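PDB 5YNL: arginase from Glaciozyma antarctica, which probably hydrolyses L-arginine to L-ornithine and urea, as arginases do, in a yeast adapted to the cold. Local coordinates for residues R193-L205 against F216-Y230. Sequence-based numbering, arbitrary orientation.
Sequences RLHGCPVSFLLGL and FSWIKPCLKPERIVY
Leu-223 N donates a hydrogen bond to Leu-202 O (3.2 Å, 148° at the hydrogen), tying the loop before strand 228-233 to Leu-202 of helix 198-202. Pro-221 CA makes a CA-H...O contact with the same oxygen. A Schellman motif, with Gly-204 as its C-prime residue, closes the helix. The Pro-221 ring lies against that glycine, CG 3.5 Å from Gly-204 CA.

Phe-201 and Phe-216 form an edge-to-face pair with planes at 51°. Phe-201 CE2 sits over one face of the Phe-216 ring, off-centre toward its rim, 3.8 Å from Phe-216 CG. Ile-219 CD1 packs on Phe-201 CB. Leu-203 starts away from segment 216-230, but its CD2 comes back to lie 3.3 Å from Leu-223 O and 3.7 Å from Pro-225 CA. With CG anti to the backbone N (chi1 -177°), the Leu-223 side chain carries CD2 to Leu-203 CD2, 3.9 Å away. Val-199 CG1 and Ile-228 CD1 meet tip to tip, 3.7 Å apart. Val-199 CG2 lies at the edge of the Tyr-230 ring, near its plane, beside OH. That hydroxyl also has a weak hydrogen bond with Ala-181 O.

The contact joins a short helix to the connection entering strand 228-233 of the parallel arginase sheet. Helix 158-168 packs on Leu-202, Cys-222 and Leu-223. Helix 124-142 touches Leu-194 and Phe-216, and Trp-176 of the adjacent strand 173-177 meets both Val-199 and Tyr-230.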
loop_
_atom_site.group_PDB
_atom_site.type_symbol
_atom_site.label_atom_id
_atom_site.label_comp_id
_atom_site.label_asym_id
_atom_site.label_seq_id
_atom_site.Cartn_x
_atom_site.Cartn_y
_atom_site.Cartn_z
ATOM N N ARG A 193 7.589 15.195 -10.755
ATOM C CA ARG A 193 7.684 14.553 -9.453
ATOM C C ARG A 193 7.515 13.052 -9.624
ATOM O O ARG A 193 6.551 12.588 -10.240
ATOM C CB ARG A 193 6.617 15.100 -8.504
ATOM C CG ARG A 193 6.667 16.612 -8.337
ATOM C CD ARG A 193 5.304 17.160 -7.954
ATOM N NE ARG A 193 4.253 16.589 -8.792
ATOM C CZ ARG A 193 3.288 15.802 -8.337
ATOM N NH1 ARG A 193 3.232 15.510 -7.046
ATOM N NH2 ARG A 193 2.377 15.317 -9.171
ATOM N N LEU A 194 8.453 12.291 -9.070
ATOM C CA LEU A 194 8.423 10.835 -9.166
ATOM C C LEU A 194 7.195 10.259 -8.467
ATOM O O LEU A 194 6.966 9.050 -8.496
ATOM C CB LEU A 194 9.700 10.242 -8.569
ATOM C CG LEU A 194 10.853 9.906 -9.522
ATOM C CD1 LEU A 194 10.561 8.610 -10.264
ATOM C CD2 LEU A 194 11.115 11.035 -10.508
ATOM N N HIS A 195 6.415 11.148 -7.855
ATOM C CA HIS A 195 5.224 10.819 -7.078
ATOM C C HIS A 195 4.160 10.077 -7.885
ATOM O O HIS A 195 3.491 9.183 -7.365
ATOM C CB HIS A 195 4.634 12.110 -6.499
ATOM C CG HIS A 195 3.610 11.891 -5.431
ATOM N ND1 HIS A 195 2.942 12.931 -4.823
ATOM C CD2 HIS A 195 3.140 10.757 -4.861
ATOM C CE1 HIS A 195 2.102 12.446 -3.924
ATOM N NE2 HIS A 195 2.204 11.130 -3.926
ATOM N N GLY A 196 3.998 10.448 -9.151
ATOM C CA GLY A 196 3.001 9.807 -9.991
ATOM C C GLY A 196 3.571 8.786 -10.949
ATOM O O GLY A 196 2.952 8.482 -11.962
ATOM N N CYS A 197 4.752 8.260 -10.645
ATOM C CA CYS A 197 5.367 7.244 -11.504
ATOM C C CYS A 197 5.592 5.814 -10.951
ATOM O O CYS A 197 5.981 4.934 -11.720
ATOM C CB CYS A 197 6.685 7.777 -12.078
ATOM S SG CYS A 197 6.516 9.350 -12.927
ATOM N N PRO A 198 5.339 5.565 -9.647
ATOM C CA PRO A 198 5.861 4.294 -9.128
ATOM C C PRO A 198 5.270 3.046 -9.765
ATOM O O PRO A 198 5.934 2.006 -9.791
ATOM C CB PRO A 198 5.450 4.328 -7.647
ATOM C CG PRO A 198 4.223 5.159 -7.615
ATOM C CD PRO A 198 4.499 6.244 -8.639
ATOM N N VAL A 199 4.041 3.130 -10.253
ATOM C CA VAL A 199 3.415 1.942 -10.812
ATOM C C VAL A 199 4.031 1.627 -12.174
ATOM O O VAL A 199 4.195 0.465 -12.543
ATOM C CB VAL A 199 1.882 2.084 -10.891
ATOM C CG1 VAL A 199 1.231 0.732 -11.160
ATOM C CG2 VAL A 199 1.348 2.644 -9.596
ATOM N N SER A 200 4.409 2.677 -12.895
ATOM C CA SER A 200 4.997 2.525 -14.215
ATOM C C SER A 200 6.334 1.780 -14.167
ATOM O O SER A 200 6.721 1.125 -15.141
ATOM C CB SER A 200 5.141 3.891 -14.896
ATOM O OG SER A 200 6.208 4.647 -14.356
ATOM N N PHE A 201 7.038 1.864 -13.038
ATOM C CA PHE A 201 8.310 1.148 -12.886
ATOM C C PHE A 201 8.028 -0.303 -12.487
ATOM O O PHE A 201 8.656 -1.229 -12.985
ATOM C CB PHE A 201 9.195 1.821 -11.825
ATOM C CG PHE A 201 9.791 3.146 -12.254
ATOM C CD1 PHE A 201 9.026 4.312 -12.272
ATOM C CD2 PHE A 201 11.138 3.232 -12.596
ATOM C CE1 PHE A 201 9.584 5.533 -12.656
ATOM C CE2 PHE A 201 11.704 4.453 -12.986
ATOM C CZ PHE A 201 10.922 5.601 -13.014
ATOM N N LEU A 202 7.084 -0.496 -11.562
ATOM C CA LEU A 202 6.742 -1.850 -11.114
ATOM C C LEU A 202 6.157 -2.693 -12.247
ATOM O O LEU A 202 6.356 -3.912 -12.290
ATOM C CB LEU A 202 5.778 -1.795 -9.939
ATOM C CG LEU A 202 6.322 -0.995 -8.755
ATOM C CD1 LEU A 202 5.194 -0.656 -7.782
ATOM C CD2 LEU A 202 7.468 -1.724 -8.051
ATOM N N LEU A 203 5.439 -2.040 -13.158
ATOM C CA LEU A 203 4.855 -2.735 -14.299
ATOM C C LEU A 203 5.937 -2.947 -15.352
ATOM O O LEU A 203 5.834 -3.837 -16.195
ATOM C CB LEU A 203 3.669 -1.960 -14.867
ATOM C CG LEU A 203 2.459 -1.884 -13.924
ATOM C CD1 LEU A 203 1.570 -0.717 -14.305
ATOM C CD2 LEU A 203 1.652 -3.199 -13.961
ATOM N N GLY A 204 6.984 -2.134 -15.273
ATOM C CA GLY A 204 8.109 -2.263 -16.171
ATOM C C GLY A 204 7.848 -1.670 -17.538
ATOM O O GLY A 204 7.500 -2.382 -18.479
ATOM N N LEU A 205 8.012 -0.360 -17.646
ATOM C CA LEU A 205 8.047 0.290 -18.947
ATOM C C LEU A 205 8.965 1.499 -18.867
ATOM O O LEU A 205 8.964 2.343 -19.774
ATOM C CB LEU A 205 6.637 0.650 -19.459
ATOM C CG LEU A 205 5.511 1.267 -18.614
ATOM C CD1 LEU A 205 4.907 0.282 -17.623
ATOM C CD2 LEU A 205 5.959 2.533 -17.913
ATOM N N PHE A 216 17.699 3.541 -12.100
ATOM C CA PHE A 216 16.704 2.675 -11.471
ATOM C C PHE A 216 16.910 1.231 -11.942
ATOM O O PHE A 216 16.064 0.647 -12.629
ATOM C CB PHE A 216 15.278 3.160 -11.764
ATOM C CG PHE A 216 14.804 4.266 -10.848
ATOM C CD1 PHE A 216 14.254 3.966 -9.605
ATOM C CD2 PHE A 216 14.893 5.599 -11.235
ATOM C CE1 PHE A 216 13.805 4.974 -8.762
ATOM C CE2 PHE A 216 14.448 6.614 -10.396
ATOM C CZ PHE A 216 13.902 6.299 -9.157
ATOM N N SER A 217 18.048 0.665 -11.554
ATOM C CA SER A 217 18.470 -0.652 -12.021
ATOM C C SER A 217 17.983 -1.750 -11.079
ATOM O O SER A 217 17.559 -2.825 -11.523
ATOM C CB SER A 217 19.997 -0.703 -12.144
ATOM O OG SER A 217 20.532 0.582 -12.420
ATOM N N TRP A 218 18.043 -1.465 -9.777
ATOM C CA TRP A 218 17.592 -2.389 -8.736
ATOM C C TRP A 218 16.122 -2.784 -8.885
ATOM O O TRP A 218 15.675 -3.774 -8.303
ATOM C CB TRP A 218 17.815 -1.773 -7.355
ATOM C CG TRP A 218 17.041 -0.516 -7.156
ATOM C CD1 TRP A 218 17.407 0.740 -7.535
ATOM C CD2 TRP A 218 15.754 -0.388 -6.533
ATOM N NE1 TRP A 218 16.434 1.646 -7.183
ATOM C CE2 TRP A 218 15.408 0.977 -6.567
ATOM C CE3 TRP A 218 14.863 -1.295 -5.945
ATOM C CZ2 TRP A 218 14.208 1.458 -6.033
ATOM C CZ3 TRP A 218 13.672 -0.815 -5.419
ATOM C CH2 TRP A 218 13.357 0.546 -5.466
ATOM N N ILE A 219 15.370 -2.012 -9.661
ATOM C CA ILE A 219 13.961 -2.316 -9.867
ATOM C C ILE A 219 13.745 -3.311 -10.998
ATOM O O ILE A 219 14.042 -3.029 -12.164
ATOM C CB ILE A 219 13.129 -1.053 -10.138
ATOM C CG1 ILE A 219 13.083 -0.178 -8.887
ATOM C CG2 ILE A 219 11.718 -1.431 -10.569
ATOM C CD1 ILE A 219 12.244 1.075 -9.038
ATOM N N LYS A 220 13.239 -4.485 -10.640
ATOM C CA LYS A 220 12.728 -5.421 -11.632
ATOM C C LYS A 220 11.210 -5.264 -11.655
ATOM O O LYS A 220 10.580 -5.055 -10.604
ATOM C CB LYS A 220 13.112 -6.863 -11.290
ATOM N N PRO A 221 10.621 -5.315 -12.859
ATOM C CA PRO A 221 9.164 -5.290 -12.997
ATOM C C PRO A 221 8.593 -6.522 -12.316
ATOM O O PRO A 221 8.668 -7.618 -12.876
ATOM C CB PRO A 221 8.951 -5.390 -14.511
ATOM C CG PRO A 221 10.218 -4.905 -15.116
ATOM C CD PRO A 221 11.308 -5.295 -14.163
ATOM N N CYS A 222 8.043 -6.357 -11.119
ATOM C CA CYS A 222 7.592 -7.509 -10.354
ATOM C C CYS A 222 6.069 -7.618 -10.327
ATOM O O CYS A 222 5.512 -8.513 -9.680
ATOM C CB CYS A 222 8.157 -7.437 -8.937
ATOM S SG CYS A 222 7.677 -5.950 -8.006
ATOM N N LEU A 223 5.407 -6.708 -11.041
ATOM C CA LEU A 223 3.949 -6.590 -10.993
ATOM C C LEU A 223 3.298 -6.708 -12.371
ATOM O O LEU A 223 3.470 -5.832 -13.223
ATOM C CB LEU A 223 3.546 -5.249 -10.373
ATOM C CG LEU A 223 2.040 -5.059 -10.205
ATOM C CD1 LEU A 223 1.548 -5.796 -8.966
ATOM C CD2 LEU A 223 1.668 -3.583 -10.127
ATOM N N LYS A 224 2.550 -7.789 -12.579
ATOM C CA LYS A 224 1.737 -7.953 -13.778
ATOM C C LYS A 224 0.497 -7.059 -13.661
ATOM O O LYS A 224 -0.052 -6.903 -12.568
ATOM C CB LYS A 224 1.323 -9.419 -13.926
ATOM C CG LYS A 224 2.443 -10.377 -14.380
ATOM C CD LYS A 224 2.235 -11.795 -13.804
ATOM C CE LYS A 224 3.089 -12.868 -14.508
ATOM N NZ LYS A 224 2.543 -13.372 -15.813
ATOM N N PRO A 225 0.048 -6.469 -14.781
ATOM C CA PRO A 225 -1.104 -5.554 -14.787
ATOM C C PRO A 225 -2.423 -6.180 -14.327
ATOM O O PRO A 225 -3.368 -5.445 -14.018
ATOM C CB PRO A 225 -1.219 -5.146 -16.265
ATOM C CG PRO A 225 -0.511 -6.257 -17.038
ATOM C CD PRO A 225 0.631 -6.621 -16.127
ATOM N N GLU A 226 -2.503 -7.506 -14.291
ATOM C CA GLU A 226 -3.715 -8.164 -13.820
ATOM C C GLU A 226 -3.614 -8.466 -12.327
ATOM O O GLU A 226 -4.523 -9.066 -11.743
ATOM C CB GLU A 226 -3.939 -9.461 -14.580
ATOM C CG GLU A 226 -2.887 -10.488 -14.263
ATOM C CD GLU A 226 -1.972 -10.772 -15.434
ATOM O OE1 GLU A 226 -1.804 -9.886 -16.312
ATOM O OE2 GLU A 226 -1.428 -11.895 -15.476
ATOM N N ARG A 227 -2.505 -8.058 -11.714
ATOM C CA ARG A 227 -2.296 -8.286 -10.288
ATOM C C ARG A 227 -2.562 -7.009 -9.466
ATOM O O ARG A 227 -2.578 -7.039 -8.240
ATOM C CB ARG A 227 -0.873 -8.818 -10.038
ATOM C CG ARG A 227 -0.739 -10.324 -9.690
ATOM C CD ARG A 227 -1.413 -11.256 -10.683
ATOM N NE ARG A 227 -2.764 -11.637 -10.247
ATOM C CZ ARG A 227 -3.504 -12.585 -10.827
ATOM N NH1 ARG A 227 -3.032 -13.260 -11.870
ATOM N NH2 ARG A 227 -4.718 -12.865 -10.361
ATOM N N ILE A 228 -2.793 -5.890 -10.140
ATOM C CA ILE A 228 -3.098 -4.643 -9.437
ATOM C C ILE A 228 -4.558 -4.222 -9.600
ATOM O O ILE A 228 -5.140 -4.394 -10.680
ATOM C CB ILE A 228 -2.127 -3.481 -9.826
ATOM C CG1 ILE A 228 -2.550 -2.154 -9.160
ATOM C CG2 ILE A 228 -1.973 -3.367 -11.339
ATOM C CD1 ILE A 228 -1.584 -0.974 -9.386
ATOM N N VAL A 229 -5.150 -3.707 -8.511
ATOM C CA VAL A 229 -6.480 -3.113 -8.565
ATOM C C VAL A 229 -6.511 -1.803 -7.773
ATOM O O VAL A 229 -5.865 -1.678 -6.712
ATOM C CB VAL A 229 -7.601 -4.125 -8.141
ATOM C CG1 VAL A 229 -7.486 -4.497 -6.669
ATOM C CG2 VAL A 229 -8.989 -3.575 -8.443
ATOM N N TYR A 230 -7.230 -0.819 -8.314
ATOM C CA TYR A 230 -7.302 0.514 -7.740
ATOM C C TYR A 230 -8.695 0.750 -7.137
ATOM O O TYR A 230 -9.729 0.460 -7.772
ATOM C CB TYR A 230 -7.063 1.564 -8.825
ATOM C CG TYR A 230 -5.639 1.717 -9.306
ATOM C CD1 TYR A 230 -4.724 2.472 -8.591
ATOM C CD2 TYR A 230 -5.219 1.147 -10.494
ATOM C CE1 TYR A 230 -3.425 2.632 -9.032
ATOM C CE2 TYR A 230 -3.909 1.305 -10.947
ATOM C CZ TYR A 230 -3.024 2.050 -10.205
ATOM O OH TYR A 230 -1.725 2.215 -10.631
#